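Flagellar hook associated protein type 3 FlgL (Legionella pneumophila subsp. pneumophila, PDB 5YTI) probably serves as a structural component of the bacterial flagellum, as a flagellin-family protein that joins the hook to the filament. Local coordinates at residues T161-A166 with V173-T178; G211-E216 with N270-V275; F297-R302 with N325-Q330. All blocks are in the same frame, centred on the assembly; numbering follows the deposited sequence.

Contact 1: residues T161-A166 with V173-T178; sequences TQRFQA and VAVNDT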
loop_
_atom_site.group_PDB
_atom_site.type_symbol
_atom_site.label_atom_id
_atom_site.label_comp_id
_atom_site.label_asym_id
_atom_site.label_seq_id
_atom_site.Cartn_x
_atom_site.Cartn_y
_atom_site.Cartn_z
ATOM N N THR A 161 -10.655 13.537 -1.415
ATOM C CA THR A 161 -11.233 14.225 -2.576
ATOM C C THR A 161 -10.362 15.301 -3.212
ATOM O O THR A 161 -10.048 16.325 -2.610
ATOM C CB THR A 161 -12.619 14.808 -2.238
ATOM O OG1 THR A 161 -13.509 13.726 -1.987
ATOM C CG2 THR A 161 -13.201 15.650 -3.380
ATOM N N GLN A 162 -10.023 15.072 -4.477
ATOM C CA GLN A 162 -9.164 15.980 -5.254
ATOM C C GLN A 162 -9.976 17.034 -6.020
ATOM O O GLN A 162 -10.981 16.735 -6.660
ATOM C CB GLN A 162 -8.289 15.180 -6.248
ATOM C CG GLN A 162 -7.240 14.281 -5.602
ATOM C CD GLN A 162 -6.340 13.529 -6.595
ATOM O OE1 GLN A 162 -6.805 12.638 -7.331
ATOM N NE2 GLN A 162 -5.037 13.865 -6.598
ATOM N N ARG A 163 -9.511 18.269 -5.959
ATOM C CA ARG A 163 -10.043 19.318 -6.814
ATOM C C ARG A 163 -9.390 19.238 -8.178
ATOM O O ARG A 163 -8.176 19.418 -8.305
ATOM C CB ARG A 163 -9.800 20.701 -6.211
ATOM C CG ARG A 163 -10.925 21.174 -5.295
ATOM C CD ARG A 163 -10.795 22.660 -4.939
ATOM N NE ARG A 163 -9.394 23.092 -4.803
ATOM C CZ ARG A 163 -8.517 22.631 -3.897
ATOM N NH1 ARG A 163 -7.270 23.110 -3.877
ATOM N NH2 ARG A 163 -8.863 21.692 -3.017
ATOM N N PHE A 164 -10.210 18.922 -9.177
ATOM C CA PHE A 164 -9.813 18.950 -10.577
ATOM C C PHE A 164 -10.145 20.345 -11.151
ATOM O O PHE A 164 -11.115 20.967 -10.764
ATOM C CB PHE A 164 -10.529 17.846 -11.352
ATOM C CG PHE A 164 -10.106 16.444 -10.966
ATOM C CD1 PHE A 164 -8.899 15.917 -11.410
ATOM C CD2 PHE A 164 -10.938 15.634 -10.202
ATOM C CE1 PHE A 164 -8.514 14.631 -11.077
ATOM C CE2 PHE A 164 -10.563 14.349 -9.867
ATOM C CZ PHE A 164 -9.343 13.851 -10.304
ATOM N N GLN A 165 -9.320 20.857 -12.051
ATOM C CA GLN A 165 -9.503 22.206 -12.548
ATOM C C GLN A 165 -9.338 22.290 -14.048
ATOM O O GLN A 165 -8.346 21.781 -14.602
ATOM C CB GLN A 165 -8.506 23.125 -11.901
ATOM C CG GLN A 165 -8.860 23.405 -10.472
ATOM C CD GLN A 165 -8.801 24.871 -10.185
ATOM O OE1 GLN A 165 -9.844 25.505 -10.080
ATOM N NE2 GLN A 165 -7.577 25.437 -10.106
ATOM N N ALA A 166 -10.323 22.929 -14.693
ATOM C CA ALA A 166 -10.283 23.189 -16.124
ATOM C C ALA A 166 -9.120 24.146 -16.396
ATOM O O ALA A 166 -9.074 25.241 -15.824
ATOM C CB ALA A 166 -11.601 23.794 -16.590
ATOM N N VAL A 173 -7.112 18.930 -14.469
ATOM C CA VAL A 173 -5.858 18.554 -13.777
ATOM C C VAL A 173 -6.031 18.638 -12.245
ATOM O O VAL A 173 -6.622 19.582 -11.731
ATOM C CB VAL A 173 -4.715 19.512 -14.158
ATOM C CG1 VAL A 173 -3.492 19.298 -13.273
ATOM C CG2 VAL A 173 -4.374 19.343 -15.618
ATOM N N ALA A 174 -5.505 17.671 -11.500
ATOM C CA ALA A 174 -5.689 17.687 -10.039
ATOM C C ALA A 174 -4.692 18.636 -9.383
ATOM O O ALA A 174 -3.511 18.560 -9.681
ATOM C CB ALA A 174 -5.541 16.283 -9.468
ATOM N N VAL A 175 -5.153 19.511 -8.490
ATOM C CA VAL A 175 -4.266 20.521 -7.941
ATOM C C VAL A 175 -3.867 20.240 -6.517
ATOM O O VAL A 175 -3.308 21.111 -5.851
ATOM C CB VAL A 175 -4.882 21.923 -7.988
ATOM C CG1 VAL A 175 -5.309 22.256 -9.398
ATOM C CG2 VAL A 175 -6.057 22.028 -7.033
ATOM N N ASN A 176 -4.154 19.037 -6.038
ATOM C CA ASN A 176 -3.752 18.639 -4.693
ATOM C C ASN A 176 -3.650 17.149 -4.602
ATOM O O ASN A 176 -4.076 16.419 -5.502
ATOM C CB ASN A 176 -4.752 19.142 -3.638
ATOM C CG ASN A 176 -6.119 18.497 -3.753
ATOM O OD1 ASN A 176 -6.756 18.520 -4.794
ATOM N ND2 ASN A 176 -6.584 17.944 -2.664
ATOM N N ASP A 177 -3.063 16.701 -3.502
ATOM C CA ASP A 177 -3.131 15.301 -3.107
ATOM C C ASP A 177 -3.692 15.237 -1.687
ATOM O O ASP A 177 -3.857 16.277 -1.037
ATOM C CB ASP A 177 -1.764 14.645 -3.178
ATOM C CG ASP A 177 -1.195 14.612 -4.583
ATOM O OD1 ASP A 177 -0.559 15.609 -4.990
ATOM O OD2 ASP A 177 -1.336 13.568 -5.268
ATOM N N THR A 178 -4.007 14.034 -1.207
ATOM C CA THR A 178 -4.626 13.912 0.107
ATOM C C THR A 178 -3.865 12.987 1.037
ATOM O O THR A 178 -3.251 12.015 0.609
ATOM C CB THR A 178 -6.122 13.512 0.015
ATOM O OG1 THR A 178 -6.267 12.171 -0.472
ATOM C CG2 THR A 178 -6.843 14.476 -0.898
#

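Contact 2: residues G211-E216 with N270-V275; sequences GSVTNE and NGMEMV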
loop_
_atom_site.group_PDB
_atom_site.type_symbol
_atom_site.label_atom_id
_atom_site.label_comp_id
_atom_site.label_asym_id
_atom_site.label_seq_id
_atom_site.Cartn_x
_atom_site.Cartn_y
_atom_site.Cartn_z
ATOM N N GLY A 211 12.649 -10.508 3.778
ATOM C CA GLY A 211 12.289 -11.488 2.755
ATOM C C GLY A 211 11.450 -10.891 1.637
ATOM O O GLY A 211 11.221 -9.683 1.606
ATOM N N SER A 212 10.993 -11.719 0.700
ATOM C CA SER A 212 10.135 -11.236 -0.389
ATOM C C SER A 212 9.290 -12.355 -1.027
ATOM O O SER A 212 9.568 -13.527 -0.853
ATOM C CB SER A 212 11.012 -10.672 -1.503
ATOM O OG SER A 212 11.365 -11.740 -2.397
ATOM N N VAL A 213 8.284 -11.960 -1.803
ATOM C CA VAL A 213 7.567 -12.867 -2.676
ATOM C C VAL A 213 8.393 -13.100 -3.946
ATOM O O VAL A 213 8.659 -12.138 -4.702
ATOM C CB VAL A 213 6.222 -12.269 -3.107
ATOM C CG1 VAL A 213 5.548 -13.161 -4.155
ATOM C CG2 VAL A 213 5.339 -12.041 -1.891
ATOM N N THR A 214 8.782 -14.361 -4.168
ATOM C CA THR A 214 9.606 -14.753 -5.303
ATOM C C THR A 214 8.787 -15.478 -6.345
ATOM O O THR A 214 9.181 -15.523 -7.503
ATOM C CB THR A 214 10.750 -15.721 -4.922
ATOM O OG1 THR A 214 10.189 -16.962 -4.507
ATOM C CG2 THR A 214 11.626 -15.177 -3.816
ATOM N N ASN A 215 7.666 -16.079 -5.957
ATOM C CA ASN A 215 6.809 -16.694 -6.943
ATOM C C ASN A 215 5.325 -16.298 -6.764
ATOM O O ASN A 215 4.572 -16.906 -6.023
ATOM C CB ASN A 215 7.054 -18.194 -6.937
ATOM C CG ASN A 215 6.316 -18.911 -8.043
ATOM O OD1 ASN A 215 5.165 -18.566 -8.361
ATOM N ND2 ASN A 215 6.947 -19.932 -8.618
ATOM N N GLU A 216 4.920 -15.272 -7.498
ATOM C CA GLU A 216 3.585 -14.700 -7.394
ATOM C C GLU A 216 2.452 -15.712 -7.568
ATOM O O GLU A 216 1.389 -15.586 -6.923
ATOM C CB GLU A 216 3.409 -13.590 -8.415
ATOM C CG GLU A 216 2.220 -12.725 -8.140
ATOM C CD GLU A 216 2.329 -12.033 -6.799
ATOM O OE1 GLU A 216 1.394 -12.193 -6.005
ATOM O OE2 GLU A 216 3.341 -11.341 -6.525
ATOM N N ASN A 270 4.808 -21.223 0.216
ATOM C CA ASN A 270 3.737 -20.562 -0.531
ATOM C C ASN A 270 4.182 -19.247 -1.166
ATOM O O ASN A 270 3.749 -18.168 -0.775
ATOM C CB ASN A 270 2.541 -20.329 0.382
ATOM C CG ASN A 270 1.837 -21.589 0.760
ATOM O OD1 ASN A 270 2.033 -22.643 0.153
ATOM N ND2 ASN A 270 0.963 -21.477 1.748
ATOM N N GLY A 271 5.086 -19.356 -2.114
ATOM C CA GLY A 271 5.564 -18.195 -2.846
ATOM C C GLY A 271 6.488 -17.212 -2.162
ATOM O O GLY A 271 6.849 -16.228 -2.779
HETATM N N MSE A 272 6.876 -17.443 -0.911
HETATM C CA MSE A 272 7.672 -16.446 -0.159
HETATM C C MSE A 272 8.996 -17.037 0.246
HETATM O O MSE A 272 9.076 -18.241 0.461
HETATM C CB MSE A 272 6.954 -15.968 1.113
HETATM C CG MSE A 272 5.538 -15.433 0.903
HETATM SE SE MSE A 272 4.488 -15.553 2.573
HETATM C CE MSE A 272 2.958 -14.524 1.956
ATOM N N GLU A 273 10.039 -16.202 0.348
ATOM C CA GLU A 273 11.353 -16.622 0.876
ATOM C C GLU A 273 11.808 -15.657 1.981
ATOM O O GLU A 273 11.471 -14.476 1.946
ATOM C CB GLU A 273 12.410 -16.710 -0.255
ATOM C CG GLU A 273 12.276 -17.962 -1.146
ATOM C CD GLU A 273 13.334 -18.093 -2.245
ATOM O OE1 GLU A 273 14.394 -17.401 -2.178
ATOM O OE2 GLU A 273 13.104 -18.922 -3.173
HETATM N N MSE A 274 12.546 -16.168 2.967
HETATM C CA MSE A 274 13.128 -15.360 4.050
HETATM C C MSE A 274 14.321 -16.072 4.635
HETATM O O MSE A 274 14.551 -17.243 4.344
HETATM C CB MSE A 274 12.105 -14.997 5.132
HETATM C CG MSE A 274 11.548 -16.104 6.050
HETATM SE SE MSE A 274 9.574 -15.894 6.264
HETATM C CE MSE A 274 9.113 -16.734 4.548
ATOM N N VAL A 275 15.128 -15.379 5.438
ATOM C CA VAL A 275 16.377 -15.973 5.920
ATOM C C VAL A 275 16.545 -15.735 7.402
ATOM O O VAL A 275 16.474 -14.586 7.847
ATOM C CB VAL A 275 17.584 -15.399 5.153
ATOM C CG1 VAL A 275 18.903 -15.700 5.861
ATOM C CG2 VAL A 275 17.605 -15.948 3.733
#

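Contact 3: residues F297-R302 with N325-Q330; sequences FSTVQR and NQLLAQ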
loop_
_atom_site.group_PDB
_atom_site.type_symbol
_atom_site.label_atom_id
_atom_site.label_comp_id
_atom_site.label_asym_id
_atom_site.label_seq_id
_atom_site.Cartn_x
_atom_site.Cartn_y
_atom_site.Cartn_z
ATOM N N PHE A 297 3.885 7.683 10.139
ATOM C CA PHE A 297 3.968 8.114 11.509
ATOM C C PHE A 297 4.171 6.962 12.477
ATOM O O PHE A 297 5.141 6.978 13.227
ATOM C CB PHE A 297 2.754 8.928 11.853
ATOM C CG PHE A 297 2.472 9.992 10.843
ATOM C CD1 PHE A 297 3.411 10.968 10.590
ATOM C CD2 PHE A 297 1.280 9.999 10.126
ATOM C CE1 PHE A 297 3.160 11.949 9.662
ATOM C CE2 PHE A 297 1.023 10.983 9.199
ATOM C CZ PHE A 297 1.966 11.959 8.961
ATOM N N SER A 298 3.309 5.954 12.474
ATOM C CA SER A 298 3.563 4.833 13.371
ATOM C C SER A 298 4.891 4.116 13.016
ATOM O O SER A 298 5.565 3.662 13.920
ATOM C CB SER A 298 2.361 3.877 13.518
ATOM O OG SER A 298 2.243 3.039 12.407
ATOM N N THR A 299 5.305 4.074 11.746
ATOM C CA THR A 299 6.633 3.522 11.393
ATOM C C THR A 299 7.748 4.210 12.207
ATOM O O THR A 299 8.649 3.564 12.764
ATOM C CB THR A 299 6.980 3.634 9.881
ATOM O OG1 THR A 299 6.267 2.661 9.120
ATOM C CG2 THR A 299 8.453 3.376 9.655
ATOM N N VAL A 300 7.688 5.524 12.276
ATOM C CA VAL A 300 8.674 6.267 13.048
ATOM C C VAL A 300 8.495 6.108 14.568
ATOM O O VAL A 300 9.498 6.052 15.293
ATOM C CB VAL A 300 8.675 7.759 12.696
ATOM C CG1 VAL A 300 9.752 8.455 13.503
ATOM C CG2 VAL A 300 8.914 7.973 11.204
ATOM N N GLN A 301 7.240 6.039 15.021
ATOM C CA GLN A 301 6.919 5.757 16.427
ATOM C C GLN A 301 7.564 4.465 16.833
ATOM O O GLN A 301 8.053 4.333 17.953
ATOM C CB GLN A 301 5.412 5.636 16.654
ATOM C CG GLN A 301 4.641 6.915 16.348
ATOM C CD GLN A 301 3.267 6.933 16.967
ATOM O OE1 GLN A 301 3.053 7.657 17.937
ATOM N NE2 GLN A 301 2.329 6.151 16.414
ATOM N N ARG A 302 7.553 3.524 15.894
ATOM C CA ARG A 302 8.122 2.205 16.066
ATOM C C ARG A 302 9.647 2.198 16.055
ATOM O O ARG A 302 10.262 1.377 16.744
ATOM C CB ARG A 302 7.633 1.286 14.958
ATOM C CG ARG A 302 6.225 0.730 15.139
ATOM C CD ARG A 302 6.196 -0.731 14.720
ATOM N NE ARG A 302 5.738 -0.962 13.355
ATOM C CZ ARG A 302 6.040 -2.039 12.625
ATOM N NH1 ARG A 302 5.543 -2.123 11.407
ATOM N NH2 ARG A 302 6.842 -3.014 13.070
ATOM N N ASN A 325 15.023 -4.900 10.500
ATOM C CA ASN A 325 14.850 -5.262 9.089
ATOM C C ASN A 325 13.507 -4.842 8.532
ATOM O O ASN A 325 13.395 -4.458 7.343
ATOM C CB ASN A 325 14.928 -6.763 8.906
ATOM C CG ASN A 325 16.330 -7.257 8.865
ATOM O OD1 ASN A 325 17.064 -7.028 9.813
ATOM N ND2 ASN A 325 16.732 -7.915 7.753
ATOM N N GLN A 326 12.484 -4.956 9.375
ATOM C CA GLN A 326 11.131 -4.593 8.949
ATOM C C GLN A 326 11.051 -3.096 8.791
ATOM O O GLN A 326 10.564 -2.596 7.787
ATOM C CB GLN A 326 10.055 -5.102 9.935
ATOM C CG GLN A 326 9.938 -6.620 9.962
ATOM C CD GLN A 326 8.946 -7.140 8.966
ATOM O OE1 GLN A 326 7.790 -6.740 9.010
ATOM N NE2 GLN A 326 9.368 -8.055 8.079
ATOM N N LEU A 327 11.556 -2.380 9.786
ATOM C CA LEU A 327 11.443 -0.938 9.807
ATOM C C LEU A 327 12.265 -0.322 8.686
ATOM O O LEU A 327 11.962 0.756 8.224
ATOM C CB LEU A 327 11.837 -0.373 11.168
ATOM C CG LEU A 327 10.842 -0.617 12.306
ATOM C CD1 LEU A 327 11.453 -0.169 13.622
ATOM C CD2 LEU A 327 9.540 0.140 12.067
ATOM N N LEU A 328 13.289 -1.011 8.217
ATOM C CA LEU A 328 14.017 -0.486 7.105
ATOM C C LEU A 328 13.130 -0.596 5.891
ATOM O O LEU A 328 13.043 0.313 5.095
ATOM C CB LEU A 328 15.261 -1.294 6.895
ATOM C CG LEU A 328 16.140 -0.801 5.773
ATOM C CD1 LEU A 328 16.638 0.608 6.089
ATOM C CD2 LEU A 328 17.289 -1.789 5.640
ATOM N N ALA A 329 12.441 -1.709 5.746
ATOM C CA ALA A 329 11.599 -1.873 4.561
ATOM C C ALA A 329 10.503 -0.828 4.526
ATOM O O ALA A 329 10.105 -0.377 3.461
ATOM C CB ALA A 329 10.991 -3.267 4.505
ATOM N N GLN A 330 10.023 -0.434 5.695
ATOM C CA GLN A 330 8.894 0.483 5.746
ATOM C C GLN A 330 9.264 1.917 5.439
ATOM O O GLN A 330 8.545 2.604 4.705
ATOM C CB GLN A 330 8.196 0.373 7.094
ATOM C CG GLN A 330 7.451 -0.945 7.189
ATOM C CD GLN A 330 6.639 -1.083 8.450
ATOM O OE1 GLN A 330 6.293 -2.207 8.815
ATOM N NE2 GLN A 330 6.306 0.050 9.117
#

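Contact 1: residues T161-A166 with V173-T178
A beta hairpin made of strands 164-168 and 171-174 holds this contact, with Phe-164 facing Ala-174 in a non-hydrogen-bonded antiparallel pair and Gln-165 facing Val-173 in a hydrogen-bonded one. Gln-165 N donates to Val-173 O (3.0 Å), and Val-173 N returns a bond to Gln-165 O. Beyond the strand ends the pairing continues: Val-175 N meets Arg-163 O at 3.0 Å, almost in line with the carbonyl.

From here side chains take over from backbone. Asn-176 has CG lodged between its own N and carbonyl carbon (chi1 66°), a torsion that turns the amide back toward segment 161-166, where OD1 receives Arg-163 N on a lone pair in the carbonyl plane (3.0 Å). In exchange, Gln-162 stretches out beyond CG and gives NE2 to Asn-176 O at 2.9 Å. Each residue thus lends an amide to the opposite backbone.

Around these bonds the side chains pack: the Phe-164 ring brings CE1 to 3.8 Å from Ala-174 CB, while Gln-162 CB lies over one ring face, offset toward the rim. Val-175 splits its methyls: CG1 rests 3.9 Å from Gln-165 CG, the two side chains crossing near a right angle, and CG2 sits 3.5 Å from Arg-163 NH1. Asn-176 OD1 lies over one face of that guanidinium.

Helix 316-374 backs the hairpin: Arg-348 forms a salt bridge with Asp-177 and also bonds Ala-174 O, and Val-175 leans on Ala-69 of helix 49-96. Phe-164 packs on Asn-149 of the second subunit. Where regular strand pairing stops, the two borrowed amides supply the polar partners for Arg-163 N and Asn-176 O, so the two segments stay joined past the last bridge, as the chain turns toward helix 179-184.

Contact 2: residues G211-E216 with N270-V275
Gly-211 lies alongside Met-274, their CA atoms 4.2 Å apart, with the glycine CA facing Glu-273 O. Next comes Ser-212, bonded in both directions to Glu-273: its N reaches Glu-273 O at 3.1 Å and its O takes Glu-273 N at 3.0 Å. Its hydroxyl turns to another partner, Ser-212 OG of the second subunit, which sets this edge strand at the subunit interface. Val-213 follows, in a non-hydrogen-bonded pair with Met-272 (selenomethionine, like Met-274), and CG2 stands 4.4 Å from Met-272 CG; both side chains also pack on Phe-193 and Phe-219. The pairing belongs to a three-stranded antiparallel sheet in which 272-277 is the central strand, between 207-213 and 266-269. At Thr-214 the strand has ended, yet Thr-214 N still bonds Gly-271 O (3.0 Å). The threonine methyl CG2 lies 3.7 Å from Glu-273 CD, the two side chains crossing at about a right angle; with chi1 at 67°, OG1 lies between N and carbonyl carbon, leaving CG2 to the glutamate. Asn-215 N adds a second bond to Gly-271 O, longer at 3.3 Å but nearly straight at 178°. Both donors approach from the same face of that carbonyl, while Asn-215 OD1 accepts from Ala-218 N.

Contact 3: residues F297-R302 with N325-Q330
The guanidinium of Arg-302 carries Leu-327 CD2 over one face, 4.0 Å above its plane and displaced toward the rim. The amide of Gln-330 approaches the same group obliquely, its plane turned 64° from the guanidinium, and the two side chains cross at about a right angle. Gln-330 is extended beyond CG; this carries NE2 to Thr-299 OG1, where it donates a hydrogen bond of 2.6 Å that lies practically in the amide plane. Gln-330 OE1 accepts from Gly-189 N, which helps fix the rotation of the amide. Leu-327 supplies the apolar part: CD2 sits 3.6 Å from Arg-302 CB and equally far from Thr-299 O, and CD1 comes to 3.7 Å from Arg-302 O. Bends at chi2 and chi3 fold the arginine back over this methyl. Salt bridges to Glu-323 and Glu-294 probably balance its charge in this mostly buried contact. The axes of 297-302 and 325-330, directions 148° apart, pass at 10.2 Å, a separation spanned by these longer side chains. Such a layout is that of an antiparallel helical hairpin, in which helix 296-307 folds against the start of the long helix 316-374, as part of the alpha-helical region of a flagellin-family protein.

How the contacts relate
Along the chain the contacts follow in series, each closing before the next opens. Contact 1, a small hairpin laid against helices 49-96 and 316-374, and contact 2, in the separate three-stranded sheet, lie on opposite sides of the chain's centre, their own centres 38 Å apart. Contact 3 falls nearer the middle, its centre 30 Å from that of contact 1 and 21 Å from that of contact 2; no two of them touch. Helix 316-374 links contacts 1 and 3: it supplies one partner in contact 3 and, further along, supports the hairpin with Arg-348. All three also reach the second subunit, a pairing whose occurrence in the flagellum is not established.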